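Local coordinates for protein geranyltranstransferase (Campylobacter jejuni, PDB 3NPK) that probably catalyses the condensation of geranyl diphosphate with isopentenyl diphosphate to farnesyl diphosphate, releasing pyrophosphate, in isoprenoid biosynthesis, at residues Leu31-Lys36 with Arg92-Leu97; Gly208-Ile213 with Glu254-Glu259; Ser49-Asn54 with Cys187-Leu192; Ile149-Asp154 with Thr172-Arg177. All blocks are in the same frame, centred on the assembly; numbering follows the deposited sequence. Where two conformers were deposited one is given.

Contact 1 of 4, residues Leu31-Lys36 with Arg92-Leu97. With PPV (pyrophosphate), chain C.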
loop_
_atom_site.group_PDB
_atom_site.type_symbol
_atom_site.label_atom_id
_atom_site.label_comp_id
_atom_site.label_asym_id
_atom_site.label_seq_id
_atom_site.Cartn_x
_atom_site.Cartn_y
_atom_site.Cartn_z
ATOM N N LEU A 31 -9.809 -12.425 -0.801
ATOM C CA LEU A 31 -8.945 -11.743 0.175
ATOM C C LEU A 31 -8.373 -12.724 1.190
ATOM O O LEU A 31 -7.200 -12.636 1.571
ATOM C CB LEU A 31 -9.733 -10.651 0.926
ATOM C CG LEU A 31 -9.959 -9.285 0.257
ATOM C CD1 LEU A 31 -11.059 -8.487 0.956
ATOM C CD2 LEU A 31 -8.650 -8.472 0.218
ATOM N N ALA A 32 -9.215 -13.638 1.662
ATOM C CA ALA A 32 -8.826 -14.559 2.729
ATOM C C ALA A 32 -7.983 -15.729 2.234
ATOM O O ALA A 32 -7.190 -16.279 2.973
ATOM C CB ALA A 32 -10.073 -15.090 3.437
ATOM N N LEU A 33 -8.170 -16.108 0.976
ATOM C CA LEU A 33 -7.689 -17.395 0.493
ATOM C C LEU A 33 -6.199 -17.625 0.746
ATOM O O LEU A 33 -5.808 -18.644 1.310
ATOM C CB LEU A 33 -7.995 -17.525 -1.001
ATOM C CG LEU A 33 -7.887 -18.919 -1.607
ATOM C CD1 LEU A 33 -8.924 -19.842 -0.961
ATOM C CD2 LEU A 33 -8.076 -18.854 -3.115
HETATM N N MSE A 34 -5.358 -16.690 0.318
HETATM C CA MSE A 34 -3.919 -16.869 0.467
HETATM C C MSE A 34 -3.433 -16.681 1.889
HETATM O O MSE A 34 -2.419 -17.267 2.282
HETATM C CB MSE A 34 -3.144 -15.942 -0.464
HETATM C CG MSE A 34 -2.901 -16.502 -1.829
HETATM SE SE MSE A 34 -1.987 -18.271 -1.887
HETATM C CE MSE A 34 -2.557 -18.743 -3.685
ATOM N N LEU A 35 -4.147 -15.864 2.659
ATOM C CA LEU A 35 -3.794 -15.662 4.058
ATOM C C LEU A 35 -4.025 -16.930 4.858
ATOM O O LEU A 35 -3.235 -17.274 5.741
ATOM C CB LEU A 35 -4.608 -14.512 4.646
ATOM C CG LEU A 35 -4.261 -13.126 4.097
ATOM C CD1 LEU A 35 -5.317 -12.144 4.579
ATOM C CD2 LEU A 35 -2.866 -12.708 4.576
ATOM N N LYS A 36 -5.113 -17.627 4.543
ATOM C CA LYS A 36 -5.482 -18.831 5.274
ATOM C C LYS A 36 -4.770 -20.080 4.788
ATOM O O LYS A 36 -4.610 -21.037 5.553
ATOM C CB LYS A 36 -6.987 -19.062 5.174
ATOM C CG LYS A 36 -7.797 -18.151 6.066
ATOM C CD LYS A 36 -9.178 -18.746 6.340
ATOM C CE LYS A 36 -10.136 -18.467 5.198
ATOM N NZ LYS A 36 -11.373 -19.300 5.276
ATOM N N ARG A 92 1.415 -21.915 -1.826
ATOM C CA ARG A 92 0.937 -22.383 -0.520
ATOM C C ARG A 92 -0.043 -23.561 -0.637
ATOM O O ARG A 92 -0.973 -23.718 0.168
ATOM C CB ARG A 92 0.331 -21.222 0.277
ATOM C CG ARG A 92 1.381 -20.229 0.755
ATOM C CD ARG A 92 0.760 -18.949 1.298
ATOM N NE ARG A 92 1.765 -18.108 1.942
ATOM C CZ ARG A 92 1.511 -16.899 2.443
ATOM N NH1 ARG A 92 0.279 -16.396 2.391
ATOM N NH2 ARG A 92 2.481 -16.187 2.991
ATOM N N GLY A 93 0.175 -24.395 -1.645
ATOM C CA GLY A 93 -0.572 -25.636 -1.756
ATOM C C GLY A 93 -1.901 -25.550 -2.486
ATOM O O GLY A 93 -2.586 -26.555 -2.648
ATOM N N ILE A 94 -2.269 -24.356 -2.931
ATOM C CA ILE A 94 -3.516 -24.160 -3.660
ATOM C C ILE A 94 -3.244 -23.418 -4.964
ATOM O O ILE A 94 -2.163 -22.860 -5.146
ATOM C CB ILE A 94 -4.530 -23.354 -2.819
ATOM C CG1 ILE A 94 -3.943 -22.008 -2.371
ATOM C CG2 ILE A 94 -4.968 -24.161 -1.603
ATOM C CD1 ILE A 94 -5.005 -21.024 -1.902
ATOM N N PRO A 95 -4.220 -23.413 -5.886
ATOM C CA PRO A 95 -4.039 -22.590 -7.089
ATOM C C PRO A 95 -3.869 -21.123 -6.732
ATOM O O PRO A 95 -4.394 -20.646 -5.733
ATOM C CB PRO A 95 -5.343 -22.798 -7.865
ATOM C CG PRO A 95 -5.822 -24.150 -7.420
ATOM C CD PRO A 95 -5.448 -24.226 -5.951
ATOM N N THR A 96 -3.110 -20.410 -7.544
ATOM C CA THR A 96 -2.973 -18.973 -7.362
ATOM C C THR A 96 -4.290 -18.242 -7.631
ATOM O O THR A 96 -5.194 -18.788 -8.290
ATOM C CB THR A 96 -1.871 -18.439 -8.269
ATOM O OG1 THR A 96 -2.016 -19.055 -9.559
ATOM C CG2 THR A 96 -0.511 -18.796 -7.686
ATOM N N LEU A 97 -4.419 -17.020 -7.113
ATOM C CA LEU A 97 -5.684 -16.287 -7.250
ATOM C C LEU A 97 -6.076 -16.030 -8.692
ATOM O O LEU A 97 -7.260 -15.979 -9.017
ATOM C CB LEU A 97 -5.648 -14.946 -6.512
ATOM C CG LEU A 97 -5.723 -15.017 -4.989
ATOM C CD1 LEU A 97 -5.707 -13.594 -4.432
ATOM C CD2 LEU A 97 -6.930 -15.807 -4.516
HETATM O O11 PPV C . 8.614 -16.895 0.686
HETATM P P1 PPV C . 8.335 -17.674 2.113
HETATM O O21 PPV C . 9.338 -18.964 2.299
HETATM O O31 PPV C . 8.549 -16.765 3.240
HETATM O OPP PPV C . 6.810 -18.264 1.982
HETATM P P2 PPV C . 5.635 -18.364 3.120
HETATM O O12 PPV C . 4.435 -19.139 2.297
HETATM O O22 PPV C . 5.070 -16.886 3.494
HETATM O O32 PPV C . 6.059 -19.145 4.294
#
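Met34, modelled as selenomethionine, reaches from helix 27-37 to the hairpin strand, its chain bent at chi2 (-55°) and sliding past Ile94 in the opposite direction. Met34 CE lies 3.8 Å from Ile94 CG1 and presses on the strand's backbone, 3.3 Å from Pro95 O. A long, unbranched side chain suits the place: its terminal methyl reaches Pro95 while its stem lies along Ile94. Beside it, Leu33 puts CG 3.6 Å from Ile94 CD1 at a slant, while Leu33 CD2 meets Leu97 CD2 at 3.5 Å, the two leucines running in opposite senses.

The polar half belongs to Arg92, whose extended chain turns guanidinium edges to both helix and pyrophosphate. Arg92 NH1 donates to Met34 O (2.8 Å) from above the carbonyl plane, and also bonds Thr74. Arg92 NE binds pyrophosphate O12 (2.9 Å, nearly straight at 175°) and Arg92 NH2 binds O22 (2.7 Å), fixing the group's rotation. Lys40 and Arg43 complete this grip; in this family arginines after the first aspartate-rich motif bind diphosphate.

Arg92 and Gly93, a glycine tolerating positive phi, form the type I' turn between strands 90-91 and 94-95. Helix 59-80 flanks Arg92, and helix 103-122 lies against Leu97.

Contact 2 of 4, residues Gly208-Ile213 with Glu254-Glu259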
loop_
_atom_site.group_PDB
_atom_site.type_symbol
_atom_site.label_atom_id
_atom_site.label_comp_id
_atom_site.label_asym_id
_atom_site.label_seq_id
_atom_site.Cartn_x
_atom_site.Cartn_y
_atom_site.Cartn_z
ATOM N N GLY A 208 18.671 -12.499 5.790
ATOM C CA GLY A 208 18.056 -12.493 4.477
ATOM C C GLY A 208 19.022 -12.955 3.398
ATOM O O GLY A 208 18.668 -13.765 2.533
ATOM N N LEU A 209 20.242 -12.429 3.440
ATOM C CA LEU A 209 21.285 -12.798 2.482
ATOM C C LEU A 209 21.661 -14.270 2.619
ATOM O O LEU A 209 21.795 -14.986 1.624
ATOM C CB LEU A 209 22.512 -11.925 2.719
ATOM C CG LEU A 209 23.790 -12.211 1.939
ATOM C CD1 LEU A 209 23.529 -12.067 0.458
ATOM C CD2 LEU A 209 24.861 -11.242 2.411
ATOM N N ILE A 210 21.849 -14.717 3.857
ATOM C CA ILE A 210 22.178 -16.115 4.113
ATOM C C ILE A 210 21.125 -17.026 3.495
ATOM O O ILE A 210 21.452 -18.029 2.856
ATOM C CB ILE A 210 22.267 -16.398 5.625
ATOM C CG1 ILE A 210 23.546 -15.792 6.202
ATOM C CG2 ILE A 210 22.239 -17.911 5.893
ATOM C CD1 ILE A 210 23.555 -15.738 7.711
ATOM N N PHE A 211 19.855 -16.674 3.667
ATOM C CA PHE A 211 18.796 -17.541 3.163
ATOM C C PHE A 211 18.873 -17.675 1.644
ATOM O O PHE A 211 18.675 -18.760 1.101
ATOM C CB PHE A 211 17.414 -17.018 3.555
ATOM C CG PHE A 211 17.149 -17.023 5.032
ATOM C CD1 PHE A 211 17.882 -17.826 5.891
ATOM C CD2 PHE A 211 16.139 -16.237 5.560
ATOM C CE1 PHE A 211 17.621 -17.831 7.251
ATOM C CE2 PHE A 211 15.874 -16.235 6.918
ATOM C CZ PHE A 211 16.616 -17.038 7.765
ATOM N N GLN A 212 19.160 -16.575 0.956
ATOM C CA GLN A 212 19.217 -16.605 -0.502
ATOM C C GLN A 212 20.435 -17.362 -1.027
ATOM O O GLN A 212 20.342 -18.097 -2.020
ATOM C CB GLN A 212 19.169 -15.184 -1.066
ATOM C CG GLN A 212 17.826 -14.513 -0.862
ATOM C CD GLN A 212 16.690 -15.341 -1.422
ATOM O OE1 GLN A 212 16.766 -15.830 -2.547
ATOM N NE2 GLN A 212 15.628 -15.504 -0.638
ATOM N N ILE A 213 21.580 -17.188 -0.375
ATOM C CA ILE A 213 22.768 -17.945 -0.761
ATOM C C ILE A 213 22.497 -19.421 -0.560
ATOM O O ILE A 213 22.814 -20.238 -1.423
ATOM C CB ILE A 213 24.008 -17.557 0.064
ATOM C CG1 ILE A 213 24.337 -16.079 -0.131
ATOM C CG2 ILE A 213 25.203 -18.438 -0.332
ATOM C CD1 ILE A 213 25.432 -15.578 0.799
ATOM N N GLU A 254 28.747 -20.015 5.168
ATOM C CA GLU A 254 29.241 -20.465 6.464
ATOM C C GLU A 254 29.888 -19.319 7.237
ATOM O O GLU A 254 29.680 -19.178 8.449
ATOM C CB GLU A 254 30.187 -21.663 6.300
ATOM C CG GLU A 254 29.449 -22.937 5.874
ATOM C CD GLU A 254 30.372 -24.091 5.501
ATOM O OE1 GLU A 254 31.598 -23.878 5.393
ATOM O OE2 GLU A 254 29.863 -25.219 5.308
ATOM N N ASN A 255 30.662 -18.489 6.543
ATOM C CA ASN A 255 31.221 -17.293 7.176
ATOM C C ASN A 255 30.138 -16.370 7.733
ATOM O O ASN A 255 30.234 -15.879 8.869
ATOM C CB ASN A 255 32.109 -16.517 6.198
ATOM C CG ASN A 255 33.432 -17.216 5.932
ATOM O OD1 ASN A 255 33.847 -18.098 6.687
ATOM N ND2 ASN A 255 34.100 -16.822 4.855
ATOM N N LEU A 256 29.110 -16.135 6.927
ATOM C CA LEU A 256 28.002 -15.280 7.333
ATOM C C LEU A 256 27.257 -15.847 8.533
ATOM O O LEU A 256 26.915 -15.105 9.445
ATOM C CB LEU A 256 27.040 -15.051 6.169
ATOM C CG LEU A 256 27.599 -14.125 5.092
ATOM C CD1 LEU A 256 26.698 -14.122 3.870
ATOM C CD2 LEU A 256 27.807 -12.707 5.627
ATOM N N LEU A 257 27.015 -17.157 8.530
ATOM C CA LEU A 257 26.399 -17.827 9.679
ATOM C C LEU A 257 27.231 -17.691 10.956
ATOM O O LEU A 257 26.681 -17.475 12.035
ATOM C CB LEU A 257 26.121 -19.306 9.378
ATOM C CG LEU A 257 24.809 -19.568 8.630
ATOM C CD1 LEU A 257 24.742 -21.003 8.089
ATOM C CD2 LEU A 257 23.600 -19.252 9.527
ATOM N N ASN A 258 28.552 -17.817 10.843
ATOM C CA ASN A 258 29.411 -17.622 12.013
ATOM C C ASN A 258 29.327 -16.192 12.542
ATOM O O ASN A 258 29.323 -15.966 13.752
ATOM C CB ASN A 258 30.869 -17.998 11.720
ATOM C CG ASN A 258 31.765 -17.826 12.939
ATOM O OD1 ASN A 258 32.526 -16.862 13.031
ATOM N ND2 ASN A 258 31.655 -18.747 13.895
ATOM N N GLU A 259 29.259 -15.223 11.635
ATOM C CA GLU A 259 29.065 -13.844 12.050
ATOM C C GLU A 259 27.721 -13.692 12.757
ATOM O O GLU A 259 27.619 -13.037 13.794
ATOM C CB GLU A 259 29.148 -12.909 10.849
ATOM C CG GLU A 259 30.551 -12.814 10.276
ATOM C CD GLU A 259 30.621 -11.979 9.019
ATOM O OE1 GLU A 259 29.583 -11.414 8.610
ATOM O OE2 GLU A 259 31.724 -11.890 8.441
#
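Leu256 meets three side chains of the facing helix. Its CD1 touches Ile213 CD1 at 3.6 Å and Leu209 CD2 at 3.7 Å, crossing both side chains at about a right angle, and its CB sits 3.6 Å from Ile210 CG1. A leucine suits this place because one methyl, CD1, reaches both Leu209 and Ile213 while CB serves Ile210. Ile210 slides past Leu256 in the opposite direction and carries on to Leu257: with CG1 anti to the carbonyl carbon (chi1 -73°), Ile210 CD1 extends to 3.8 Å from Leu257 N and 4.0 Å from Leu257 CD2. Its second branch, CG2, also touches the Leu257 side chain, which Ile210 crosses at a slant, so both branches of the isoleucine are used. No hydrogen bond crosses the contact; between the two segments the packing is apolar.

The two helices run nearly antiparallel, at 152° between their directions, with axes 9.9 Å apart at closest approach. The pair belongs to the all-alpha isoprenoid synthase fold, in which long helices surround the active-site cavity. Helix 194-220 is also the helix that carries the second aspartate-rich motif of the family, a little beyond Ile213.

Around this first shell, Phe240 of the short helix 240-244 packs on both Leu209 and Ile213, while Thr252 and Lys253 extend the wall beside Ile213. A salt bridge between Glu259 and Lys206 spans the same two helices. Phe211, which takes no part in the contact itself, stacks on Tyr282 of the pyrophosphate pocket and meets the ring of Phe42.

Contact 3 of 4, residues Ser49-Asn54 with Cys187-Leu192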
loop_
_atom_site.group_PDB
_atom_site.type_symbol
_atom_site.label_atom_id
_atom_site.label_comp_id
_atom_site.label_asym_id
_atom_site.label_seq_id
_atom_site.Cartn_x
_atom_site.Cartn_y
_atom_site.Cartn_z
ATOM N N SER A 49 8.771 -12.477 18.486
ATOM C CA SER A 49 9.834 -13.001 19.347
ATOM C C SER A 49 10.550 -11.840 20.027
ATOM O O SER A 49 10.832 -11.886 21.239
ATOM C CB SER A 49 10.849 -13.825 18.540
ATOM O OG SER A 49 10.283 -15.025 18.022
ATOM N N VAL A 50 10.855 -10.796 19.255
ATOM C CA VAL A 50 11.476 -9.607 19.852
ATOM C C VAL A 50 10.590 -9.052 20.974
ATOM O O VAL A 50 11.058 -8.829 22.095
ATOM C CB VAL A 50 11.765 -8.505 18.807
ATOM C CG1 VAL A 50 12.271 -7.227 19.505
ATOM C CG2 VAL A 50 12.796 -9.009 17.777
ATOM N N VAL A 51 9.307 -8.842 20.685
ATOM C CA VAL A 51 8.402 -8.288 21.688
ATOM C C VAL A 51 8.295 -9.198 22.921
ATOM O O VAL A 51 8.418 -8.738 24.064
ATOM C CB VAL A 51 7.001 -8.009 21.100
ATOM C CG1 VAL A 51 6.068 -7.463 22.185
ATOM C CG2 VAL A 51 7.106 -7.017 19.941
ATOM N N GLN A 52 8.080 -10.489 22.698
ATOM C CA GLN A 52 7.967 -11.427 23.810
ATOM C C GLN A 52 9.199 -11.381 24.720
ATOM O O GLN A 52 9.082 -11.438 25.944
ATOM C CB GLN A 52 7.731 -12.851 23.290
ATOM C CG GLN A 52 7.685 -13.918 24.393
ATOM C CD GLN A 52 6.571 -13.711 25.405
ATOM O OE1 GLN A 52 5.658 -12.908 25.202
ATOM N NE2 GLN A 52 6.648 -14.441 26.513
ATOM N N SER A 53 10.375 -11.255 24.115
ATOM C CA SER A 53 11.637 -11.308 24.853
ATOM C C SER A 53 11.912 -10.032 25.643
ATOM O O SER A 53 12.682 -10.040 26.606
ATOM C CB SER A 53 12.804 -11.567 23.894
ATOM O OG SER A 53 13.154 -10.390 23.180
ATOM N N ASN A 54 11.296 -8.931 25.239
ATOM C CA ASN A 54 11.662 -7.634 25.792
ATOM C C ASN A 54 10.544 -6.954 26.586
ATOM O O ASN A 54 10.765 -6.428 27.690
ATOM C CB ASN A 54 12.134 -6.718 24.661
ATOM C CG ASN A 54 12.842 -5.499 25.171
ATOM O OD1 ASN A 54 12.238 -4.447 25.329
ATOM N ND2 ASN A 54 14.130 -5.643 25.468
ATOM N N CYS A 187 11.491 -4.116 17.823
ATOM C CA CYS A 187 12.246 -3.210 18.688
ATOM C C CYS A 187 11.475 -1.908 18.897
ATOM O O CYS A 187 11.430 -1.362 20.016
ATOM C CB CYS A 187 13.622 -2.911 18.080
ATOM S SG CYS A 187 14.707 -4.341 17.948
ATOM N N GLU A 188 10.870 -1.402 17.827
ATOM C CA GLU A 188 10.140 -0.142 17.914
ATOM C C GLU A 188 8.910 -0.252 18.813
ATOM O O GLU A 188 8.614 0.669 19.587
ATOM C CB GLU A 188 9.789 0.383 16.523
ATOM C CG GLU A 188 11.068 0.862 15.785
ATOM C CD GLU A 188 10.865 1.260 14.335
ATOM O OE1 GLU A 188 10.023 0.651 13.628
ATOM O OE2 GLU A 188 11.574 2.200 13.904
ATOM N N ILE A 189 8.192 -1.371 18.727
ATOM C CA ILE A 189 7.074 -1.607 19.653
ATOM C C ILE A 189 7.536 -1.477 21.112
ATOM O O ILE A 189 6.835 -0.892 21.966
ATOM C CB ILE A 189 6.455 -2.994 19.418
ATOM C CG1 ILE A 189 5.709 -3.004 18.088
ATOM C CG2 ILE A 189 5.510 -3.388 20.559
ATOM C CD1 ILE A 189 5.444 -4.412 17.552
ATOM N N CYS A 190 8.717 -2.023 21.390
ATOM C CA CYS A 190 9.280 -2.038 22.738
ATOM C C CYS A 190 10.010 -0.754 23.119
ATOM O O CYS A 190 10.508 -0.633 24.251
ATOM C CB CYS A 190 10.246 -3.210 22.863
ATOM S SG CYS A 190 9.453 -4.808 22.671
ATOM N N GLU A 191 10.092 0.180 22.173
ATOM C CA GLU A 191 10.817 1.434 22.372
ATOM C C GLU A 191 12.269 1.156 22.778
ATOM O O GLU A 191 12.850 1.846 23.629
ATOM C CB GLU A 191 10.077 2.353 23.363
ATOM C CG GLU A 191 8.792 2.917 22.770
ATOM C CD GLU A 191 7.966 3.679 23.790
ATOM O OE1 GLU A 191 7.226 3.027 24.543
ATOM O OE2 GLU A 191 8.049 4.927 23.835
ATOM N N LEU A 192 12.864 0.143 22.144
ATOM C CA LEU A 192 14.273 -0.170 22.358
ATOM C C LEU A 192 15.150 0.940 21.786
ATOM O O LEU A 192 14.805 1.569 20.779
ATOM C CB LEU A 192 14.628 -1.510 21.705
ATOM C CG LEU A 192 16.036 -2.053 21.960
ATOM C CD1 LEU A 192 16.248 -2.429 23.432
ATOM C CD2 LEU A 192 16.296 -3.247 21.059
HETATM O O HOH W 1 12.756 -1.785 25.279
#
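Cys190, following Ile189, packs its sulfur against the last turn of helix 42-54. With SG anti to its own carbonyl carbon (chi1 -63°), the thiol points to the seam between Val51 and Asn54, Cys190 SG lying 3.8 Å from Val51 CA and 3.8 Å from Asn54 CB. A small, polarisable side chain fits there because the sulfur lies directly against the helix backbone.

Val51 completes the apolar part. Its branch CG2 meets Ile189 CD1 at 3.9 Å, the two beta-branched side chains crossing at about a right angle, and the same methyl reaches Cys190 SG. Next to it, Val50 CG1 sits 3.6 Å from the backbone N of Cys187.

Asn54 brings polarity to the outer margin. Its OD1 approaches Cys190 CB at 3.4 Å and accepts a hydrogen bond of 2.7 Å from a water, which donates its other hydrogen to Cys190 O, also at 2.7 Å. The amide thus reaches the far helix end through one solvent molecule; asparagine suits this exposed place because its amide oxygen can accept from the bridging water. That helix end is a Schellman motif: Glu191 takes positive phi, and Leu192 N bonds back to Cys187 O while Glu191 N bonds back to Glu188 O. Leu192 comes only loosely near the Asn54 amide.

The contact therefore joins the C-terminal ends of two helices. Helix 59-80 packs against Val51 and Ile189, helix 128-142 borders Ile189 and Glu188, and helix 269-282 lies along Ser49 and Ser53.

Contact 4 of 4, residues Ile149-Asp154 with Thr172-Arg177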
loop_
_atom_site.group_PDB
_atom_site.type_symbol
_atom_site.label_atom_id
_atom_site.label_comp_id
_atom_site.label_asym_id
_atom_site.label_seq_id
_atom_site.Cartn_x
_atom_site.Cartn_y
_atom_site.Cartn_z
ATOM N N ILE A 149 11.648 -2.284 -5.287
ATOM C CA ILE A 149 12.774 -2.112 -6.209
ATOM C C ILE A 149 13.512 -3.445 -6.371
ATOM O O ILE A 149 14.005 -3.753 -7.456
ATOM C CB ILE A 149 13.736 -0.945 -5.830
ATOM C CG1 ILE A 149 14.698 -0.645 -6.995
ATOM C CG2 ILE A 149 14.543 -1.259 -4.585
ATOM C CD1 ILE A 149 14.012 -0.191 -8.280
ATOM N N GLY A 150 13.593 -4.244 -5.302
ATOM C CA GLY A 150 14.169 -5.573 -5.396
ATOM C C GLY A 150 13.454 -6.455 -6.410
ATOM O O GLY A 150 14.075 -7.115 -7.251
ATOM N N GLN A 151 12.132 -6.461 -6.350
ATOM C CA GLN A 151 11.358 -7.230 -7.318
ATOM C C GLN A 151 11.476 -6.685 -8.748
ATOM O O GLN A 151 11.590 -7.463 -9.712
ATOM C CB GLN A 151 9.884 -7.282 -6.907
ATOM C CG GLN A 151 8.992 -8.061 -7.876
ATOM C CD GLN A 151 9.325 -9.567 -8.028
ATOM O OE1 GLN A 151 10.344 -10.064 -7.548
ATOM N NE2 GLN A 151 8.448 -10.287 -8.735
ATOM N N ALA A 152 11.479 -5.361 -8.900
ATOM C CA ALA A 152 11.628 -4.782 -10.242
ATOM C C ALA A 152 12.971 -5.194 -10.847
ATOM O O ALA A 152 13.062 -5.551 -12.032
ATOM C CB ALA A 152 11.509 -3.249 -10.192
ATOM N N ILE A 153 14.019 -5.140 -10.030
ATOM C CA ILE A 153 15.337 -5.554 -10.491
ATOM C C ILE A 153 15.351 -7.052 -10.822
ATOM O O ILE A 153 15.857 -7.466 -11.873
ATOM C CB ILE A 153 16.400 -5.186 -9.448
ATOM C CG1 ILE A 153 16.603 -3.669 -9.477
ATOM C CG2 ILE A 153 17.733 -5.923 -9.702
ATOM C CD1 ILE A 153 17.480 -3.122 -8.346
ATOM N N ASP A 154 14.787 -7.868 -9.938
ATOM C CA ASP A 154 14.736 -9.318 -10.173
ATOM C C ASP A 154 14.047 -9.643 -11.510
ATOM O O ASP A 154 14.554 -10.443 -12.324
ATOM C CB ASP A 154 14.003 -10.002 -9.019
ATOM C CG ASP A 154 14.310 -11.496 -8.908
ATOM O OD1 ASP A 154 15.396 -11.951 -9.323
ATOM O OD2 ASP A 154 13.449 -12.215 -8.383
ATOM N N THR A 172 19.181 -8.131 -1.204
ATOM C CA THR A 172 19.040 -7.355 0.015
ATOM C C THR A 172 17.758 -6.538 -0.040
ATOM O O THR A 172 17.078 -6.401 0.972
ATOM C CB THR A 172 20.259 -6.477 0.300
ATOM O OG1 THR A 172 21.403 -7.314 0.401
ATOM C CG2 THR A 172 20.105 -5.826 1.672
ATOM N N HIS A 173 17.400 -6.027 -1.215
ATOM C CA HIS A 173 16.198 -5.216 -1.319
ATOM C C HIS A 173 14.951 -6.084 -1.423
ATOM O O HIS A 173 13.938 -5.802 -0.765
ATOM C CB HIS A 173 16.309 -4.217 -2.486
ATOM C CG HIS A 173 17.246 -3.086 -2.194
ATOM N ND1 HIS A 173 18.618 -3.230 -2.235
ATOM C CD2 HIS A 173 17.011 -1.804 -1.822
ATOM C CE1 HIS A 173 19.186 -2.082 -1.903
ATOM N NE2 HIS A 173 18.233 -1.198 -1.655
ATOM N N LYS A 174 15.016 -7.131 -2.256
ATOM C CA LYS A 174 13.838 -7.944 -2.531
ATOM C C LYS A 174 13.324 -8.685 -1.294
ATOM O O LYS A 174 12.113 -8.704 -1.036
ATOM C CB LYS A 174 14.129 -8.940 -3.655
ATOM C CG LYS A 174 12.926 -9.790 -4.010
ATOM C CD LYS A 174 13.179 -10.672 -5.224
ATOM C CE LYS A 174 11.920 -11.484 -5.488
ATOM N NZ LYS A 174 12.138 -12.679 -6.322
ATOM N N THR A 175 14.226 -9.293 -0.526
ATOM C CA THR A 175 13.792 -10.057 0.650
ATOM C C THR A 175 14.409 -9.650 1.970
ATOM O O THR A 175 13.738 -9.730 3.015
ATOM C CB THR A 175 14.004 -11.555 0.480
ATOM O OG1 THR A 175 15.369 -11.794 0.170
ATOM C CG2 THR A 175 13.180 -12.085 -0.684
ATOM N N ALA A 176 15.663 -9.204 1.970
ATOM C CA ALA A 176 16.312 -9.001 3.270
ATOM C C ALA A 176 15.747 -7.798 4.020
ATOM O O ALA A 176 15.635 -7.830 5.238
ATOM C CB ALA A 176 17.822 -8.865 3.131
ATOM N N ARG A 177 15.398 -6.731 3.305
ATOM C CA ARG A 177 14.947 -5.532 4.004
ATOM C C ARG A 177 13.651 -5.750 4.779
ATOM O O ARG A 177 13.500 -5.227 5.870
ATOM C CB ARG A 177 14.885 -4.309 3.077
ATOM C CG ARG A 177 16.283 -3.663 2.909
ATOM C CD ARG A 177 16.269 -2.332 2.187
ATOM N NE ARG A 177 17.628 -1.808 2.084
ATOM C CZ ARG A 177 17.944 -0.580 1.685
ATOM N NH1 ARG A 177 17.004 0.279 1.326
ATOM N NH2 ARG A 177 19.218 -0.217 1.660
#
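Gly150 and Lys174 make the backbone part of the contact. Helix axes come within 7.3 Å, at 135° between their directions, and Gly150 CA lies 3.6 Å from Lys174 N. Glycine suits this crossing because a bare CA lets the backbones touch. The 172-177 segment has a wider pi-type turn here, with Arg177 N bonded to Thr172 O.

Apolar packing follows on one side. Ile149 CG2 lies 3.7 Å from His173 CD2, the side chains pointing the same way. The imidazole is fixed by a bond from ND1 to Phe169 O and a stack with the Phe169 ring, and its NE2 sits over the centre of the Arg177 guanidinium. Phe27 and Phe23 of the second subunit pack on Ala152 and Ile153.

Charge dominates the other side. Lys174, fully extended (chi1 -178°), forms a salt bridge from NZ to Asp154 OD2; the modelled 2.5 Å is very short and its exact length doubtful. Gln151 OE1 packs 3.0 Å from Lys174 CE, without a hydrogen bond to NZ.

Asp154, closing the family's GQxxD sequence (Gly150-Asp154), probably holds the amino end of Lys174 in place; as in relatives, this lysine of the Lys174-Thr175 pair may face the diphosphate site.

Overall arrangement
Starting from the N terminus, contact 1 closes the first loop, returning the chain from helix 27-37 to the hairpin after helix 59-80. Contact 3 opens within that loop, at the end of helix 42-54, and closes only at the end of helix 164-189, so the two cross. Contact 4 lies wholly within the span of contact 3 and ties helix 147-156 to the same helix 164-189. Contact 2 comes last, in series, joining helices 194-220 and 246-265. Contacts 2 and 4 touch through Gly208 with Ala176, whereas contacts 1 and 3 lie on opposite sides of the chain's centre, about 30 Å apart between centres.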